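Local coordinates for protein putative dimetal phosphatase (Danio rerio, PDB 2NXF) that probably hydrolyses ADP-ribose and CDP-alcohols such as CDP-choline at a dinuclear metal centre of the calcineurin-like metallophosphoesterase type, at residues A[13-18]-A[265-270]; A[19-24]-A[30-35]; A[78-83]-A[109-114]; A[287-292]-A[311-316]. All coordinates share one frame; numbering follows the deposited sequence.

Overall arrangement
Interactions 1, 2 and 4 cluster on one side of the chain's centre, around a dinuclear zinc site. The centre of interaction 1, the site itself, lies about 11 Å from that of interaction 2 and about 10 Å from that of interaction 4; these two centres are about 15 Å apart. Interaction 2, the hairpin 22-31, and interaction 3 are both nested in the long loop that interaction 1 closes, whereas interaction 4 follows it in the chain. E288 of interaction 4 joins H267 to R31, tying all three together. Interaction 3, about 17 Å from interaction 1 between centres, packs helix 72-84 beside edge strand 89-92 and reaches the site region through Y16, which touches T78 and V79.

Interaction 1: residues A[13-18]-A[265-270]; sequences DVQYAD and HDHDGG. With ZN (zinc ion), chain B; ZN (zinc ion), chain C; PO4 (phosphate ion), chain F.
D13, Q15 and H267 converge on one zinc ion, so metal coordination is the main bond between residues 13-18 and 265-270. D13 OD1 lies 2.1 Å from the zinc of chain B, Q15 OE1 2.0 Å and H267 NE2 2.2 Å. D60, a phosphate oxygen and a water complete its shell. D13 OD1 meets the H267 ring at its edge and in its plane, although the carboxylate is turned 67° from the ring. H265 serves the second zinc, of chain C, with ND1 at 2.2 Å; N96, H228 and D60 bind there too, and D60 OD2 and the water bridge the metals. With CG anti to its backbone N (chi1 -165°), H265 brings ND1 onto that ion.

Among the hydrogen bonds, H265 N gives a nearly straight one to D13 OD2, 2.9 Å long, on the syn side of the carboxylate but tilted out of its plane. An aspartate thus suits position 13: one oxygen holds metal while the other holds the opposing backbone. The bridging water donates to H265 O at 2.8 Å. Q15 NE2 makes a weak bond to phosphate O3, its stronger partner being D63. Second-shell acceptors fix the histidine rings: E288 takes H267 ND1, and N198 takes H265 NE2.

H265-D266-H267 fits the GHxH motif of metallophosphoesterases; D266 opens a type I turn, and its OD1 accepts from D268 N in an Asx turn. Residues 13-18 follow strand 6-11 of one sheet, and 265-270 follow strand 258-263 of the other, while Y16 reaches out between helices 35-49 and 72-84.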
# COMPACT_ATOMS: atom_id res chain seq x y z
N ASP A 13 -4.71 5.23 -2.10
CA ASP A 13 -4.30 6.33 -3.01
C ASP A 13 -5.33 7.46 -3.02
O ASP A 13 -5.78 7.91 -4.10
CB ASP A 13 -4.00 5.81 -4.44
CG ASP A 13 -2.78 4.88 -4.46
OD1 ASP A 13 -1.68 5.37 -4.72
OD2 ASP A 13 -2.91 3.69 -4.13
N VAL A 14 -5.71 7.90 -1.82
CA VAL A 14 -6.59 9.08 -1.68
C VAL A 14 -5.92 10.29 -2.37
O VAL A 14 -6.51 10.97 -3.21
CB VAL A 14 -6.91 9.37 -0.19
CG1 VAL A 14 -7.73 10.67 -0.04
CG2 VAL A 14 -7.65 8.19 0.46
N GLN A 15 -4.65 10.52 -2.02
CA GLN A 15 -3.82 11.55 -2.68
C GLN A 15 -4.47 12.93 -2.69
O GLN A 15 -4.43 13.64 -3.69
CB GLN A 15 -3.37 11.11 -4.09
CG GLN A 15 -1.96 10.56 -4.05
CD GLN A 15 -1.56 9.77 -5.26
OE1 GLN A 15 -1.67 8.53 -5.27
NE2 GLN A 15 -1.09 10.46 -6.28
N TYR A 16 -5.06 13.28 -1.55
CA TYR A 16 -5.75 14.57 -1.40
C TYR A 16 -4.79 15.74 -1.60
O TYR A 16 -3.63 15.67 -1.19
CB TYR A 16 -6.40 14.67 -0.01
CG TYR A 16 -6.93 16.06 0.24
CD1 TYR A 16 -8.07 16.51 -0.41
CD2 TYR A 16 -6.25 16.94 1.09
CE1 TYR A 16 -8.56 17.79 -0.20
CE2 TYR A 16 -6.72 18.23 1.29
CZ TYR A 16 -7.88 18.65 0.64
OH TYR A 16 -8.36 19.93 0.81
N ALA A 17 -5.27 16.79 -2.24
CA ALA A 17 -4.61 18.11 -2.25
C ALA A 17 -5.65 19.16 -2.56
O ALA A 17 -6.60 18.90 -3.30
CB ALA A 17 -3.48 18.14 -3.29
N ASP A 18 -5.48 20.35 -1.99
CA ASP A 18 -6.41 21.45 -2.21
C ASP A 18 -6.00 22.22 -3.46
O ASP A 18 -5.60 23.40 -3.40
CB ASP A 18 -6.46 22.37 -0.98
CG ASP A 18 -7.56 23.42 -1.07
OD1 ASP A 18 -8.46 23.31 -1.94
OD2 ASP A 18 -7.50 24.40 -0.28
N HIS A 265 -1.02 1.80 -5.26
CA HIS A 265 0.00 2.31 -6.21
C HIS A 265 -0.43 2.29 -7.66
O HIS A 265 -0.36 3.32 -8.33
CB HIS A 265 1.38 1.63 -6.01
CG HIS A 265 2.53 2.33 -6.69
ND1 HIS A 265 2.92 3.62 -6.38
CD2 HIS A 265 3.44 1.87 -7.59
CE1 HIS A 265 4.00 3.93 -7.07
NE2 HIS A 265 4.34 2.89 -7.82
N ASP A 266 -0.87 1.13 -8.16
CA ASP A 266 -1.39 1.09 -9.53
C ASP A 266 -2.86 1.49 -9.45
O ASP A 266 -3.71 0.67 -9.07
CB ASP A 266 -1.24 -0.33 -10.12
CG ASP A 266 -1.75 -0.45 -11.53
OD1 ASP A 266 -2.36 0.51 -12.06
OD2 ASP A 266 -1.51 -1.51 -12.15
N HIS A 267 -3.15 2.74 -9.81
CA HIS A 267 -4.50 3.30 -9.60
C HIS A 267 -5.57 2.60 -10.43
O HIS A 267 -6.74 2.72 -10.14
CB HIS A 267 -4.53 4.80 -9.91
CG HIS A 267 -3.58 5.61 -9.09
ND1 HIS A 267 -3.07 6.82 -9.51
CD2 HIS A 267 -3.04 5.38 -7.86
CE1 HIS A 267 -2.26 7.30 -8.58
NE2 HIS A 267 -2.22 6.45 -7.57
N ASP A 268 -5.15 1.90 -11.50
CA ASP A 268 -6.07 1.13 -12.33
C ASP A 268 -6.56 -0.14 -11.64
O ASP A 268 -7.59 -0.72 -12.05
CB ASP A 268 -5.38 0.71 -13.63
CG ASP A 268 -5.31 1.84 -14.66
OD1 ASP A 268 -5.83 2.95 -14.42
OD2 ASP A 268 -4.76 1.58 -15.75
N GLY A 269 -5.83 -0.58 -10.61
CA GLY A 269 -6.15 -1.82 -9.89
C GLY A 269 -5.82 -3.09 -10.68
O GLY A 269 -5.48 -3.04 -11.87
N GLY A 270 -5.93 -4.23 -10.01
CA GLY A 270 -5.69 -5.51 -10.65
C GLY A 270 -5.90 -6.59 -9.60
O GLY A 270 -6.02 -6.29 -8.41
ZN ZN B . -0.81 6.84 -5.87
ZN ZN C . 2.09 5.36 -5.23
P PO4 F . 1.56 7.72 -8.04
O1 PO4 F . 1.23 6.86 -9.25
O2 PO4 F . 2.14 9.04 -8.51
O3 PO4 F . 0.31 8.11 -7.27
O4 PO4 F . 2.49 7.01 -7.11
O HOH W 1 0.51 5.36 -6.69

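Interaction 2: residues A[19-24]-A[30-35]; sequences IEDGEN and RRYYRG. With PO4 (phosphate ion), chain F.
D21 OD2 is gripped by two nitrogens of one guanidinium: R30 NH2 makes a salt bridge to it at 2.6 Å, using the anti lone pair, and R30 NE adds a weaker bond at 3.1 Å. The other oxygen, D21 OD1, accepts from two waters, one of which also links I19 O to R34 N while the other takes G35 N. Stretched out with CG anti to its backbone N (chi1 -178°), R30 runs back across G22 to reach the carboxylate, and its CG lies over a face of the Y32 ring. An alanine in place of D21 would probably leave the R30 guanidinium without its mate here and break the water links to the R34 and G35 amides.

Residues 22-23 and 30-31 form a short antiparallel beta hairpin. G22 and R31 are a hydrogen-bonded pair, R31 N to G22 O at 2.8 Å and G22 N to R31 O at 3.0 Å; E23 and R30 are the adjoining non-hydrogen-bonded pair. Glycine suits position 22, since a CB there would come too close to Y33 CE2.

Beyond the strands, I19 CD1 makes a CH-pi contact over a face of the Y33 ring, 3.8 Å from the centroid, while E20 O lies at the ring edge. The I19 carbonyl carbon sits over the centre of one face of the R34 guanidinium, 3.6 Å above its plane, and R34 is also paired with D18. R31 leaves the hairpin for the active site: NH2 forms a salt bridge with E288, and NH1 points a long, weak but straight bond (170°) at phosphate O2.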
# COMPACT_ATOMS: atom_id res chain seq x y z
N ILE A 19 -6.10 21.55 -4.61
CA ILE A 19 -5.67 22.11 -5.89
C ILE A 19 -6.64 21.66 -6.98
O ILE A 19 -7.41 20.71 -6.79
CB ILE A 19 -4.23 21.65 -6.28
CG1 ILE A 19 -4.16 20.12 -6.47
CG2 ILE A 19 -3.19 22.11 -5.26
CD1 ILE A 19 -2.73 19.55 -6.63
N GLU A 20 -6.61 22.34 -8.12
CA GLU A 20 -7.51 21.96 -9.22
C GLU A 20 -7.15 20.57 -9.76
O GLU A 20 -6.01 20.09 -9.60
CB GLU A 20 -7.54 23.03 -10.32
CG GLU A 20 -8.47 24.22 -9.98
CD GLU A 20 -8.40 25.37 -10.99
OE1 GLU A 20 -7.28 25.81 -11.36
OE2 GLU A 20 -9.48 25.87 -11.39
N ASP A 21 -8.13 19.92 -10.38
CA ASP A 21 -7.90 18.63 -11.02
C ASP A 21 -6.72 18.67 -11.97
O ASP A 21 -6.50 19.67 -12.67
CB ASP A 21 -9.14 18.17 -11.78
CG ASP A 21 -10.30 17.79 -10.88
OD1 ASP A 21 -10.13 17.68 -9.64
OD2 ASP A 21 -11.40 17.58 -11.44
N GLY A 22 -5.97 17.58 -11.99
CA GLY A 22 -4.84 17.42 -12.90
C GLY A 22 -4.95 16.14 -13.70
O GLY A 22 -6.04 15.57 -13.86
N GLU A 23 -3.81 15.70 -14.22
CA GLU A 23 -3.75 14.46 -14.99
C GLU A 23 -2.50 13.70 -14.57
O GLU A 23 -1.65 14.24 -13.84
CB GLU A 23 -3.69 14.77 -16.49
CG GLU A 23 -5.00 15.29 -17.06
CD GLU A 23 -4.86 15.78 -18.48
OE1 GLU A 23 -5.60 15.29 -19.35
OE2 GLU A 23 -4.00 16.67 -18.72
N ASN A 24 -2.40 12.45 -15.01
CA ASN A 24 -1.13 11.75 -14.91
C ASN A 24 -0.17 12.20 -16.04
O ASN A 24 -0.58 12.90 -16.98
CB ASN A 24 -1.35 10.23 -14.92
CG ASN A 24 -1.97 9.72 -16.20
OD1 ASN A 24 -2.27 10.48 -17.13
ND2 ASN A 24 -2.18 8.41 -16.26
N ARG A 30 -7.32 11.28 -15.27
CA ARG A 30 -7.53 12.54 -14.56
C ARG A 30 -7.31 12.29 -13.07
O ARG A 30 -7.63 11.21 -12.57
CB ARG A 30 -8.96 13.04 -14.81
CG ARG A 30 -9.30 14.38 -14.16
CD ARG A 30 -10.42 15.09 -14.95
NE ARG A 30 -10.94 16.24 -14.21
CZ ARG A 30 -11.90 17.05 -14.65
NH1 ARG A 30 -12.47 16.86 -15.84
NH2 ARG A 30 -12.30 18.06 -13.88
N ARG A 31 -6.78 13.30 -12.38
CA ARG A 31 -6.57 13.22 -10.92
C ARG A 31 -7.46 14.24 -10.19
O ARG A 31 -7.37 15.44 -10.42
CB ARG A 31 -5.08 13.36 -10.58
CG ARG A 31 -4.38 12.07 -10.94
CD ARG A 31 -2.94 11.97 -10.57
NE ARG A 31 -2.42 10.70 -11.07
CZ ARG A 31 -1.28 10.14 -10.67
NH1 ARG A 31 -0.52 10.72 -9.73
NH2 ARG A 31 -0.90 8.99 -11.21
N TYR A 32 -8.35 13.72 -9.35
CA TYR A 32 -9.42 14.49 -8.75
C TYR A 32 -9.02 14.85 -7.32
O TYR A 32 -9.52 14.26 -6.37
CB TYR A 32 -10.70 13.65 -8.78
CG TYR A 32 -11.15 13.31 -10.18
CD1 TYR A 32 -11.94 14.19 -10.90
CD2 TYR A 32 -10.79 12.10 -10.78
CE1 TYR A 32 -12.36 13.89 -12.19
CE2 TYR A 32 -11.20 11.77 -12.08
CZ TYR A 32 -11.98 12.67 -12.77
OH TYR A 32 -12.41 12.39 -14.05
N TYR A 33 -8.11 15.81 -7.19
CA TYR A 33 -7.42 16.05 -5.91
C TYR A 33 -8.38 16.45 -4.78
O TYR A 33 -8.31 15.90 -3.67
CB TYR A 33 -6.31 17.12 -6.09
CG TYR A 33 -5.19 16.66 -7.01
CD1 TYR A 33 -4.25 15.69 -6.57
CD2 TYR A 33 -5.07 17.16 -8.30
CE1 TYR A 33 -3.23 15.24 -7.40
CE2 TYR A 33 -4.02 16.73 -9.13
CZ TYR A 33 -3.13 15.76 -8.67
OH TYR A 33 -2.11 15.31 -9.49
N ARG A 34 -9.25 17.41 -5.05
CA ARG A 34 -10.20 17.84 -4.01
C ARG A 34 -11.29 16.81 -3.75
O ARG A 34 -11.68 16.59 -2.59
CB ARG A 34 -10.81 19.20 -4.34
CG ARG A 34 -9.80 20.33 -4.23
CD ARG A 34 -10.51 21.67 -4.43
NE ARG A 34 -9.56 22.77 -4.35
CZ ARG A 34 -9.25 23.59 -5.35
NH1 ARG A 34 -9.83 23.46 -6.54
NH2 ARG A 34 -8.35 24.55 -5.15
N GLY A 35 -11.78 16.17 -4.82
CA GLY A 35 -12.85 15.18 -4.73
C GLY A 35 -12.48 13.97 -3.89
O GLY A 35 -13.36 13.29 -3.34
P PO4 F . 1.56 7.72 -8.04
O1 PO4 F . 1.23 6.86 -9.25
O2 PO4 F . 2.14 9.04 -8.51
O3 PO4 F . 0.31 8.11 -7.27
O4 PO4 F . 2.49 7.01 -7.11
O HOH W 2 -9.38 18.99 -7.45
O HOH W 3 -11.84 16.79 -7.62
O HOH W 4 -1.74 16.53 -11.82
O HOH W 5 -1.85 6.97 -13.59

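Interaction 3: residues A[78-83]-A[109-114]; sequences TVMAEL and SSRLNS
M80 sits on helix 72-84 facing R111, in a type I turn running from S110 to N113; their CA atoms are 7.6 Å apart, far enough for side chains alone to meet. In this alpha/beta fold the contact joins the helix to the loop after helix 104-108, beside edge strand 89-92, whose H92 is touched by both M80 and L112. The turn is braced internally by S110, whose OG accepts from L112 N at 3.0 Å, an ST turn, and whose O accepts from N113 N.

M80, present as selenomethionine, carries the contact on the helix side. Its flexible chain, bent at chi2 (-54°) and again at chi3, curls SE against R111 CB at 3.9 Å. The same atom meets L112 CD2 at 4.1 Å, an apolar touch to the buried leucine. R111 is bent too, folding its guanidinium back toward the helix, where D84 OD1 takes NH2 in a salt bridge; a long arginine suits this exposed place because its CB packs against the selenomethionine while its charge finds an acid. The methyl carbon M80 CE rests over one face of the guanidinium, off its centre and 3.6 Å from R111 NH2.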
# COMPACT_ATOMS: atom_id res chain seq x y z
N THR A 78 -6.32 17.47 7.00
CA THR A 78 -7.61 17.33 6.34
C THR A 78 -8.05 15.87 6.26
O THR A 78 -9.18 15.53 6.65
CB THR A 78 -7.61 18.00 4.95
OG1 THR A 78 -7.49 19.42 5.14
CG2 THR A 78 -8.94 17.71 4.21
N VAL A 79 -7.16 15.01 5.77
CA VAL A 79 -7.50 13.60 5.62
C VAL A 79 -7.58 12.88 6.96
O VAL A 79 -8.41 11.97 7.12
CB VAL A 79 -6.55 12.83 4.64
CG1 VAL A 79 -6.66 13.42 3.23
CG2 VAL A 79 -5.10 12.83 5.13
N MSE A 80 -6.75 13.29 7.92
CA MSE A 80 -6.80 12.69 9.27
C MSE A 80 -8.13 13.02 9.95
O MSE A 80 -8.71 12.16 10.62
CB MSE A 80 -5.62 13.14 10.16
CG MSE A 80 -4.25 12.59 9.72
SE MSE A 80 -4.15 10.61 9.52
CE MSE A 80 -5.05 10.09 11.03
N ALA A 81 -8.64 14.24 9.75
CA ALA A 81 -9.93 14.63 10.30
C ALA A 81 -11.06 13.77 9.74
O ALA A 81 -11.99 13.42 10.48
CB ALA A 81 -10.20 16.10 10.05
N GLU A 82 -11.00 13.43 8.45
CA GLU A 82 -12.01 12.54 7.86
C GLU A 82 -11.92 11.14 8.44
O GLU A 82 -12.94 10.55 8.78
CB GLU A 82 -11.92 12.48 6.33
CG GLU A 82 -12.11 13.85 5.64
CD GLU A 82 -13.48 14.46 5.85
OE1 GLU A 82 -14.44 13.72 6.16
OE2 GLU A 82 -13.59 15.71 5.72
N LEU A 83 -10.70 10.63 8.57
CA LEU A 83 -10.51 9.27 9.11
C LEU A 83 -10.84 9.16 10.60
O LEU A 83 -11.37 8.14 11.04
CB LEU A 83 -9.09 8.77 8.83
CG LEU A 83 -8.88 8.27 7.41
CD1 LEU A 83 -7.39 8.13 7.13
CD2 LEU A 83 -9.59 6.93 7.12
N SER A 109 7.00 10.52 13.67
CA SER A 109 6.41 11.36 14.72
C SER A 109 4.96 11.78 14.42
O SER A 109 4.34 12.48 15.22
CB SER A 109 7.28 12.61 14.96
OG SER A 109 7.10 13.52 13.88
N SER A 110 4.45 11.34 13.27
CA SER A 110 3.15 11.82 12.76
C SER A 110 1.98 10.88 13.06
O SER A 110 2.19 9.76 13.54
CB SER A 110 3.22 12.02 11.24
OG SER A 110 3.09 10.76 10.56
N ARG A 111 0.77 11.32 12.72
CA ARG A 111 -0.44 10.50 12.83
C ARG A 111 -0.39 9.29 11.89
O ARG A 111 -1.19 8.35 12.05
CB ARG A 111 -1.70 11.32 12.51
CG ARG A 111 -2.02 12.48 13.49
CD ARG A 111 -2.52 12.03 14.84
NE ARG A 111 -3.57 10.99 14.83
CZ ARG A 111 -4.86 11.17 14.54
NH1 ARG A 111 -5.32 12.36 14.16
NH2 ARG A 111 -5.69 10.14 14.59
N LEU A 112 0.52 9.30 10.91
CA LEU A 112 0.64 8.18 9.96
C LEU A 112 1.45 6.99 10.50
O LEU A 112 1.55 5.95 9.82
CB LEU A 112 1.23 8.62 8.62
CG LEU A 112 0.37 9.65 7.86
CD1 LEU A 112 1.13 10.10 6.59
CD2 LEU A 112 -0.95 9.05 7.47
N ASN A 113 2.03 7.14 11.69
CA ASN A 113 2.71 6.02 12.33
C ASN A 113 1.67 5.25 13.15
O ASN A 113 1.36 5.60 14.30
CB ASN A 113 3.87 6.52 13.20
CG ASN A 113 4.56 5.38 13.95
OD1 ASN A 113 4.17 4.21 13.83
ND2 ASN A 113 5.58 5.72 14.74
N SER A 114 1.16 4.17 12.56
CA SER A 114 0.18 3.32 13.25
C SER A 114 0.81 2.07 13.88
O SER A 114 0.10 1.20 14.37
CB SER A 114 -0.93 2.93 12.28
OG SER A 114 -0.40 2.41 11.08

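Interaction 4: residues A[287-292]-A[311-316]; sequences IETPPH and RGRVED
R313 lays its chain alongside T289, the two side chains sliding past each other in opposite directions. R313 CD packs against T289 CG2 at 3.8 Å, and the bend at chi3 (52°) then turns the guanidinium so that T289 OG1 lies at its edge, in its plane, 3.0 Å from NH1. That hydroxyl is hydrogen-bonded to G285 O. Threonine suits the spot, offering a methyl to the arginine's methylene and a hydroxyl to the polar groups. One face of the guanidinium is covered by E288 O, and R313 NH1 lies 4.0 Å from E288 C. The other terminal nitrogen, R313 NH2, is hydrogen-bonded to H267 O, in the loop that supplies zinc ligands. With a leucine in its place, H267 O would probably lose this donor, and T289 OG1 its polar neighbour at the guanidinium edge.

R313 projects from a type II' turn between strands 305-312 and 317-320, closed by V314 N to R311 O at 3.1 Å. G312 occupies the second position of the turn at phi 66°, which glycine adopts more readily than other residues.

E288, the residue before T289, keeps its OE1 5.5 Å from R313 NH2, opposite charges near each other but not in contact. It belongs to the second shell of the dinuclear zinc site, in the carboxylate-histidine-metal arrangement characteristic of such centres; in this protein R313 adds its bond to the backbone of the same histidine.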
# COMPACT_ATOMS: atom_id res chain seq x y z
N ILE A 287 -7.73 8.59 -6.08
CA ILE A 287 -7.35 9.82 -6.80
C ILE A 287 -7.79 9.85 -8.26
O ILE A 287 -8.09 10.91 -8.79
CB ILE A 287 -5.85 10.12 -6.65
CG1 ILE A 287 -5.48 11.49 -7.24
CG2 ILE A 287 -4.98 9.00 -7.26
CD1 ILE A 287 -6.16 12.67 -6.54
N GLU A 288 -7.83 8.68 -8.93
CA GLU A 288 -8.23 8.69 -10.34
C GLU A 288 -9.70 8.34 -10.54
O GLU A 288 -10.13 8.08 -11.66
CB GLU A 288 -7.31 7.80 -11.17
CG GLU A 288 -5.93 8.46 -11.32
CD GLU A 288 -4.90 7.64 -12.05
OE1 GLU A 288 -5.26 6.61 -12.65
OE2 GLU A 288 -3.72 8.05 -12.03
N THR A 289 -10.44 8.36 -9.43
CA THR A 289 -11.89 8.09 -9.43
C THR A 289 -12.72 9.40 -9.48
O THR A 289 -12.58 10.23 -8.57
CB THR A 289 -12.29 7.30 -8.21
OG1 THR A 289 -11.44 6.14 -8.10
CG2 THR A 289 -13.76 6.87 -8.30
N PRO A 290 -13.56 9.60 -10.52
CA PRO A 290 -14.36 10.84 -10.56
C PRO A 290 -15.49 10.83 -9.54
O PRO A 290 -15.83 9.77 -9.01
CB PRO A 290 -14.91 10.85 -12.00
CG PRO A 290 -14.98 9.42 -12.38
CD PRO A 290 -13.79 8.76 -11.72
N PRO A 291 -16.07 12.01 -9.25
CA PRO A 291 -17.11 12.12 -8.24
C PRO A 291 -18.35 11.27 -8.51
O PRO A 291 -19.09 10.99 -7.58
CB PRO A 291 -17.50 13.61 -8.30
CG PRO A 291 -16.28 14.27 -8.75
CD PRO A 291 -15.73 13.33 -9.81
N HIS A 292 -18.59 10.89 -9.76
CA HIS A 292 -19.74 10.03 -10.07
C HIS A 292 -19.46 8.54 -9.83
O HIS A 292 -20.32 7.69 -10.06
CB HIS A 292 -20.24 10.26 -11.49
CG HIS A 292 -19.20 10.05 -12.54
ND1 HIS A 292 -18.47 11.08 -13.09
CD2 HIS A 292 -18.78 8.92 -13.16
CE1 HIS A 292 -17.65 10.60 -14.00
NE2 HIS A 292 -17.82 9.29 -14.07
N ARG A 311 -16.89 -1.01 -3.88
CA ARG A 311 -17.79 0.01 -4.41
C ARG A 311 -17.17 0.66 -5.63
O ARG A 311 -15.96 0.87 -5.68
CB ARG A 311 -18.03 1.11 -3.38
CG ARG A 311 -19.02 0.77 -2.29
CD ARG A 311 -18.54 -0.30 -1.31
NE ARG A 311 -19.22 -0.12 -0.04
CZ ARG A 311 -18.85 -0.67 1.11
NH1 ARG A 311 -17.82 -1.50 1.16
NH2 ARG A 311 -19.53 -0.38 2.21
N GLY A 312 -18.04 1.00 -6.58
CA GLY A 312 -17.64 1.78 -7.74
C GLY A 312 -16.68 1.00 -8.61
O GLY A 312 -17.06 -0.01 -9.20
N ARG A 313 -15.44 1.48 -8.68
CA ARG A 313 -14.40 0.86 -9.51
C ARG A 313 -13.85 -0.45 -8.93
O ARG A 313 -13.19 -1.20 -9.66
CB ARG A 313 -13.25 1.85 -9.75
CG ARG A 313 -13.73 3.11 -10.46
CD ARG A 313 -12.59 4.09 -10.68
NE ARG A 313 -11.46 3.46 -11.33
CZ ARG A 313 -10.19 3.59 -10.96
NH1 ARG A 313 -9.82 4.34 -9.92
NH2 ARG A 313 -9.26 2.95 -11.66
N VAL A 314 -14.10 -0.70 -7.64
CA VAL A 314 -13.58 -1.92 -6.99
C VAL A 314 -14.63 -3.04 -7.05
O VAL A 314 -15.73 -2.90 -6.50
CB VAL A 314 -13.24 -1.67 -5.51
CG1 VAL A 314 -12.69 -2.98 -4.88
CG2 VAL A 314 -12.25 -0.52 -5.35
N GLU A 315 -14.30 -4.14 -7.73
CA GLU A 315 -15.25 -5.26 -7.81
C GLU A 315 -15.16 -6.14 -6.57
O GLU A 315 -14.09 -6.24 -5.95
CB GLU A 315 -14.98 -6.11 -9.05
CG GLU A 315 -15.53 -5.53 -10.37
CD GLU A 315 -17.06 -5.61 -10.48
OE1 GLU A 315 -17.63 -6.74 -10.63
OE2 GLU A 315 -17.69 -4.52 -10.44
N ASP A 316 -16.27 -6.79 -6.22
CA ASP A 316 -16.26 -7.75 -5.10
C ASP A 316 -15.29 -8.90 -5.41
O ASP A 316 -14.99 -9.19 -6.57
CB ASP A 316 -17.64 -8.40 -4.89
CG ASP A 316 -18.71 -7.44 -4.40
OD1 ASP A 316 -18.44 -6.26 -4.12
OD2 ASP A 316 -19.88 -7.91 -4.32